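Local coordinates for phosphoribosylformylglycinamidine synthase 2 (Thermus thermophilus, PDB 3VIU), which belongs to the PurM-like (AIR synthase-related) family, with two N- and two C-terminal family domains in one chain, and holds ADP and magnesium, at residues G149-F163 with P402-H416. Numbering follows the deposited sequence.
Sequences GNAIGVPTVGGDLYF and PNLASREAVYERYDH
The imidazole NE2 of H416 donates to N150 O at 3.0 Å, meeting a lone pair in the carbonyl plane, though bent at the hydrogen (138°); this is the one direct hydrogen bond that is settled, while R407 and Y411 reach the strand through waters. R407, bent at chi2 and chi3, turns back on its own loop: NE and NH2 both grip A405 O, which holds the guanidinium side-on. Its NH1 is thereby placed beside L161, where a water accepts from NH1 and from L161 N (2.8 Å). A second water joins Y411 OH (2.7 Å) to G159 O, the latter bond weak. Two CH-pi contacts follow: G153 CA, just past the helix end, over a face of the H416 ring, and T156 CB over a face of Y414, each 3.9 Å from the centroid. Y411 CE1 lies 3.5 Å from G158 CA, and P402 CB meets F163 CD1 at 4.1 Å. The loop and short helix of 402-416 run opposite in direction to strand 156-163, packing on this end strand of the mixed sheet in the first AIR synthase-related N-terminal domain; strand 116-126 pairs with it by backbone hydrogen bonds, V142 and A146 of helix 132-152 pack on Y414, and L719 of helix 708-723 touches L161 and R407.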
loop_
_atom_site.group_PDB
_atom_site.type_symbol
_atom_site.label_atom_id
_atom_site.label_comp_id
_atom_site.label_asym_id
_atom_site.label_seq_id
_atom_site.Cartn_x
_atom_site.Cartn_y
_atom_site.Cartn_z
ATOM N N GLY A 149 11.436 -7.212 8.882
ATOM C CA GLY A 149 11.520 -7.919 7.617
ATOM C C GLY A 149 12.753 -8.775 7.444
ATOM O O GLY A 149 12.659 -9.911 6.984
ATOM N N ASN A 150 13.916 -8.243 7.796
ATOM C CA ASN A 150 15.145 -9.010 7.661
ATOM C C ASN A 150 15.159 -10.194 8.614
ATOM O O ASN A 150 15.694 -11.256 8.288
ATOM C CB ASN A 150 16.360 -8.122 7.915
ATOM C CG ASN A 150 16.614 -7.141 6.775
ATOM O OD1 ASN A 150 17.516 -6.309 6.858
ATOM N ND2 ASN A 150 15.822 -7.239 5.705
ATOM N N ALA A 151 14.563 -10.016 9.788
ATOM C CA ALA A 151 14.517 -11.083 10.770
ATOM C C ALA A 151 13.498 -12.163 10.410
ATOM O O ALA A 151 13.735 -13.341 10.671
ATOM C CB ALA A 151 14.210 -10.518 12.143
ATOM N N ILE A 152 12.373 -11.781 9.805
ATOM C CA ILE A 152 11.361 -12.777 9.471
ATOM C C ILE A 152 11.548 -13.437 8.111
ATOM O O ILE A 152 10.862 -14.397 7.794
ATOM C CB ILE A 152 9.918 -12.199 9.580
ATOM C CG1 ILE A 152 8.921 -13.353 9.755
ATOM C CG2 ILE A 152 9.560 -11.397 8.335
ATOM C CD1 ILE A 152 7.603 -12.945 10.384
ATOM N N GLY A 153 12.478 -12.924 7.310
ATOM C CA GLY A 153 12.738 -13.522 6.010
ATOM C C GLY A 153 11.900 -13.053 4.835
ATOM O O GLY A 153 11.818 -13.747 3.825
ATOM N N VAL A 154 11.262 -11.894 4.959
ATOM C CA VAL A 154 10.455 -11.361 3.872
ATOM C C VAL A 154 11.087 -10.056 3.418
ATOM O O VAL A 154 11.217 -9.114 4.198
ATOM C CB VAL A 154 9.008 -11.103 4.317
ATOM C CG1 VAL A 154 8.205 -10.528 3.163
ATOM C CG2 VAL A 154 8.378 -12.407 4.800
ATOM N N PRO A 155 11.495 -9.983 2.146
ATOM C CA PRO A 155 12.122 -8.772 1.626
ATOM C C PRO A 155 11.150 -7.648 1.352
ATOM O O PRO A 155 9.979 -7.875 1.039
ATOM C CB PRO A 155 12.766 -9.250 0.338
ATOM C CG PRO A 155 11.735 -10.212 -0.173
ATOM C CD PRO A 155 11.375 -11.001 1.083
ATOM N N THR A 156 11.652 -6.431 1.485
ATOM C CA THR A 156 10.876 -5.254 1.169
ATOM C C THR A 156 11.417 -4.965 -0.225
ATOM O O THR A 156 12.557 -4.539 -0.379
ATOM C CB THR A 156 11.185 -4.121 2.148
ATOM O OG1 THR A 156 10.614 -4.449 3.418
ATOM C CG2 THR A 156 10.599 -2.809 1.665
ATOM N N VAL A 157 10.603 -5.238 -1.238
ATOM C CA VAL A 157 11.016 -5.082 -2.631
ATOM C C VAL A 157 10.854 -3.709 -3.272
ATOM O O VAL A 157 11.254 -3.503 -4.421
ATOM C CB VAL A 157 10.274 -6.092 -3.514
ATOM C CG1 VAL A 157 10.584 -7.507 -3.047
ATOM C CG2 VAL A 157 8.776 -5.815 -3.462
ATOM N N GLY A 158 10.264 -2.773 -2.546
ATOM C CA GLY A 158 10.072 -1.454 -3.108
ATOM C C GLY A 158 9.066 -0.668 -2.304
ATOM O O GLY A 158 8.716 -1.056 -1.184
ATOM N N GLY A 159 8.594 0.435 -2.870
ATOM C CA GLY A 159 7.633 1.255 -2.166
ATOM C C GLY A 159 7.610 2.665 -2.704
ATOM O O GLY A 159 7.983 2.898 -3.850
ATOM N N ASP A 160 7.201 3.611 -1.866
ATOM C CA ASP A 160 7.088 5.006 -2.274
ATOM C C ASP A 160 7.421 5.943 -1.118
ATOM O O ASP A 160 6.781 5.897 -0.074
ATOM C CB ASP A 160 5.659 5.245 -2.767
ATOM C CG ASP A 160 5.433 6.647 -3.261
ATOM O OD1 ASP A 160 6.244 7.147 -4.065
ATOM O OD2 ASP A 160 4.423 7.246 -2.853
ATOM N N LEU A 161 8.431 6.786 -1.319
ATOM C CA LEU A 161 8.879 7.744 -0.307
ATOM C C LEU A 161 8.766 9.173 -0.824
ATOM O O LEU A 161 9.220 9.477 -1.927
ATOM C CB LEU A 161 10.335 7.459 0.076
ATOM C CG LEU A 161 11.054 8.535 0.903
ATOM C CD1 LEU A 161 10.410 8.690 2.288
ATOM C CD2 LEU A 161 12.523 8.157 1.023
ATOM N N TYR A 162 8.155 10.045 -0.032
ATOM C CA TYR A 162 7.997 11.435 -0.430
ATOM C C TYR A 162 8.061 12.379 0.762
ATOM O O TYR A 162 7.510 12.091 1.831
ATOM C CB TYR A 162 6.680 11.633 -1.178
ATOM C CG TYR A 162 6.700 12.881 -2.028
ATOM C CD1 TYR A 162 6.365 14.125 -1.493
ATOM C CD2 TYR A 162 7.173 12.835 -3.339
ATOM C CE1 TYR A 162 6.513 15.295 -2.238
ATOM C CE2 TYR A 162 7.329 13.992 -4.091
ATOM C CZ TYR A 162 7.004 15.221 -3.535
ATOM O OH TYR A 162 7.225 16.372 -4.263
ATOM N N PHE A 163 8.753 13.501 0.588
ATOM C CA PHE A 163 8.875 14.478 1.659
ATOM C C PHE A 163 7.992 15.672 1.319
ATOM O O PHE A 163 8.035 16.183 0.197
ATOM C CB PHE A 163 10.331 14.917 1.827
ATOM C CG PHE A 163 11.270 13.795 2.176
ATOM C CD1 PHE A 163 11.847 13.016 1.177
ATOM C CD2 PHE A 163 11.588 13.522 3.505
ATOM C CE1 PHE A 163 12.734 11.983 1.497
ATOM C CE2 PHE A 163 12.471 12.491 3.840
ATOM C CZ PHE A 163 13.048 11.719 2.833
ATOM N N PRO A 402 15.452 15.399 -2.937
ATOM C CA PRO A 402 15.168 14.234 -2.094
ATOM C C PRO A 402 13.927 13.432 -2.521
ATOM O O PRO A 402 13.779 12.264 -2.161
ATOM C CB PRO A 402 15.015 14.852 -0.708
ATOM C CG PRO A 402 16.019 15.961 -0.748
ATOM C CD PRO A 402 15.767 16.579 -2.110
ATOM N N ASN A 403 13.038 14.055 -3.280
ATOM C CA ASN A 403 11.836 13.375 -3.730
ATOM C C ASN A 403 12.046 12.644 -5.056
ATOM O O ASN A 403 11.216 11.825 -5.453
ATOM C CB ASN A 403 10.687 14.385 -3.872
ATOM C CG ASN A 403 10.054 14.760 -2.529
ATOM O OD1 ASN A 403 9.565 15.880 -2.355
ATOM N ND2 ASN A 403 10.044 13.820 -1.587
ATOM N N LEU A 404 13.157 12.926 -5.731
ATOM C CA LEU A 404 13.448 12.309 -7.025
ATOM C C LEU A 404 14.749 11.498 -7.068
ATOM O O LEU A 404 14.950 10.693 -7.969
ATOM C CB LEU A 404 13.491 13.393 -8.096
ATOM C CG LEU A 404 12.266 14.310 -8.077
ATOM C CD1 LEU A 404 12.482 15.523 -8.992
ATOM C CD2 LEU A 404 11.050 13.501 -8.503
ATOM N N ALA A 405 15.621 11.715 -6.090
ATOM C CA ALA A 405 16.901 11.019 -6.008
ATOM C C ALA A 405 16.776 9.525 -5.686
ATOM O O ALA A 405 15.722 9.042 -5.288
ATOM C CB ALA A 405 17.782 11.699 -4.973
ATOM N N SER A 406 17.873 8.802 -5.855
ATOM C CA SER A 406 17.908 7.364 -5.603
ATOM C C SER A 406 17.515 6.965 -4.174
ATOM O O SER A 406 17.971 7.583 -3.212
ATOM C CB SER A 406 19.311 6.838 -5.913
ATOM O OG SER A 406 19.416 5.462 -5.613
ATOM N N ARG A 407 16.661 5.943 -4.042
ATOM C CA ARG A 407 16.250 5.452 -2.722
ATOM C C ARG A 407 17.195 4.290 -2.389
ATOM O O ARG A 407 16.937 3.503 -1.481
ATOM C CB ARG A 407 14.812 4.898 -2.714
ATOM C CG ARG A 407 13.822 5.462 -3.722
ATOM C CD ARG A 407 13.021 6.646 -3.207
ATOM N NE ARG A 407 13.706 7.887 -3.517
ATOM C CZ ARG A 407 13.186 9.097 -3.359
ATOM N NH1 ARG A 407 11.955 9.251 -2.888
ATOM N NH2 ARG A 407 13.909 10.155 -3.678
ATOM N N GLU A 408 18.276 4.188 -3.153
ATOM C CA GLU A 408 19.278 3.136 -3.001
ATOM C C GLU A 408 19.736 2.883 -1.552
ATOM O O GLU A 408 19.827 1.737 -1.111
ATOM C CB GLU A 408 20.474 3.493 -3.883
ATOM C CG GLU A 408 21.280 2.332 -4.432
ATOM C CD GLU A 408 22.057 2.722 -5.696
ATOM O OE1 GLU A 408 22.684 3.811 -5.719
ATOM O OE2 GLU A 408 22.046 1.932 -6.668
ATOM N N ALA A 409 20.019 3.950 -0.810
ATOM C CA ALA A 409 20.473 3.807 0.570
ATOM C C ALA A 409 19.404 3.181 1.464
ATOM O O ALA A 409 19.710 2.669 2.541
ATOM C CB ALA A 409 20.900 5.170 1.131
ATOM N N VAL A 410 18.154 3.220 1.015
ATOM C CA VAL A 410 17.054 2.649 1.787
ATOM C C VAL A 410 16.954 1.126 1.624
ATOM O O VAL A 410 17.102 0.377 2.596
ATOM C CB VAL A 410 15.710 3.304 1.387
ATOM C CG1 VAL A 410 14.534 2.512 1.955
ATOM C CG2 VAL A 410 15.682 4.739 1.887
ATOM N N TYR A 411 16.714 0.674 0.394
ATOM C CA TYR A 411 16.583 -0.753 0.099
ATOM C C TYR A 411 17.849 -1.563 0.358
ATOM O O TYR A 411 17.813 -2.792 0.349
ATOM C CB TYR A 411 16.098 -0.932 -1.343
ATOM C CG TYR A 411 14.740 -0.303 -1.525
ATOM C CD1 TYR A 411 13.628 -0.809 -0.848
ATOM C CD2 TYR A 411 14.586 0.879 -2.254
ATOM C CE1 TYR A 411 12.396 -0.148 -0.874
ATOM C CE2 TYR A 411 13.357 1.552 -2.288
ATOM C CZ TYR A 411 12.269 1.034 -1.589
ATOM O OH TYR A 411 11.070 1.712 -1.565
ATOM N N GLU A 412 18.963 -0.876 0.595
ATOM C CA GLU A 412 20.225 -1.545 0.888
ATOM C C GLU A 412 20.180 -2.082 2.321
ATOM O O GLU A 412 21.032 -2.875 2.731
ATOM C CB GLU A 412 21.397 -0.572 0.726
ATOM C CG GLU A 412 22.122 -0.689 -0.612
ATOM C CD GLU A 412 23.105 0.454 -0.853
ATOM O OE1 GLU A 412 23.855 0.798 0.086
ATOM O OE2 GLU A 412 23.131 0.998 -1.982
ATOM N N ARG A 413 19.180 -1.644 3.079
ATOM C CA ARG A 413 19.016 -2.088 4.458
ATOM C C ARG A 413 18.321 -3.440 4.472
ATOM O O ARG A 413 18.425 -4.188 5.440
ATOM C CB ARG A 413 18.152 -1.098 5.251
ATOM C CG ARG A 413 18.721 0.296 5.416
ATOM C CD ARG A 413 20.018 0.263 6.200
ATOM N NE ARG A 413 20.485 1.607 6.507
ATOM C CZ ARG A 413 19.804 2.479 7.237
ATOM N NH1 ARG A 413 18.625 2.144 7.733
ATOM N NH2 ARG A 413 20.301 3.685 7.475
ATOM N N TYR A 414 17.615 -3.750 3.388
ATOM C CA TYR A 414 16.857 -4.994 3.295
ATOM C C TYR A 414 17.506 -6.089 2.443
ATOM O O TYR A 414 18.145 -5.807 1.425
ATOM C CB TYR A 414 15.458 -4.698 2.738
ATOM C CG TYR A 414 14.860 -3.372 3.182
ATOM C CD1 TYR A 414 14.822 -3.010 4.533
ATOM C CD2 TYR A 414 14.298 -2.495 2.252
ATOM C CE1 TYR A 414 14.236 -1.806 4.946
ATOM C CE2 TYR A 414 13.709 -1.291 2.649
ATOM C CZ TYR A 414 13.679 -0.952 3.997
ATOM O OH TYR A 414 13.085 0.230 4.391
ATOM N N ASP A 415 17.331 -7.339 2.869
ATOM C CA ASP A 415 17.861 -8.491 2.141
ATOM C C ASP A 415 16.778 -9.551 1.944
ATOM O O ASP A 415 15.605 -9.303 2.216
ATOM C CB ASP A 415 19.083 -9.093 2.862
ATOM C CG ASP A 415 18.881 -9.234 4.368
ATOM O OD1 ASP A 415 17.972 -9.974 4.793
ATOM O OD2 ASP A 415 19.647 -8.606 5.133
ATOM N N HIS A 416 17.176 -10.723 1.459
ATOM C CA HIS A 416 16.255 -11.829 1.208
ATOM C C HIS A 416 15.507 -11.705 -0.115
ATOM O O HIS A 416 14.371 -12.165 -0.230
ATOM C CB HIS A 416 15.227 -11.963 2.334
ATOM C CG HIS A 416 15.811 -12.391 3.643
ATOM N ND1 HIS A 416 16.526 -13.561 3.790
ATOM C CD2 HIS A 416 15.769 -11.817 4.868
ATOM C CE1 HIS A 416 16.900 -13.687 5.052
ATOM N NE2 HIS A 416 16.453 -12.642 5.725
HETATM O O HOH W 1 10.771 3.609 -3.512
HETATM O O HOH W 2 9.787 6.987 -3.713
#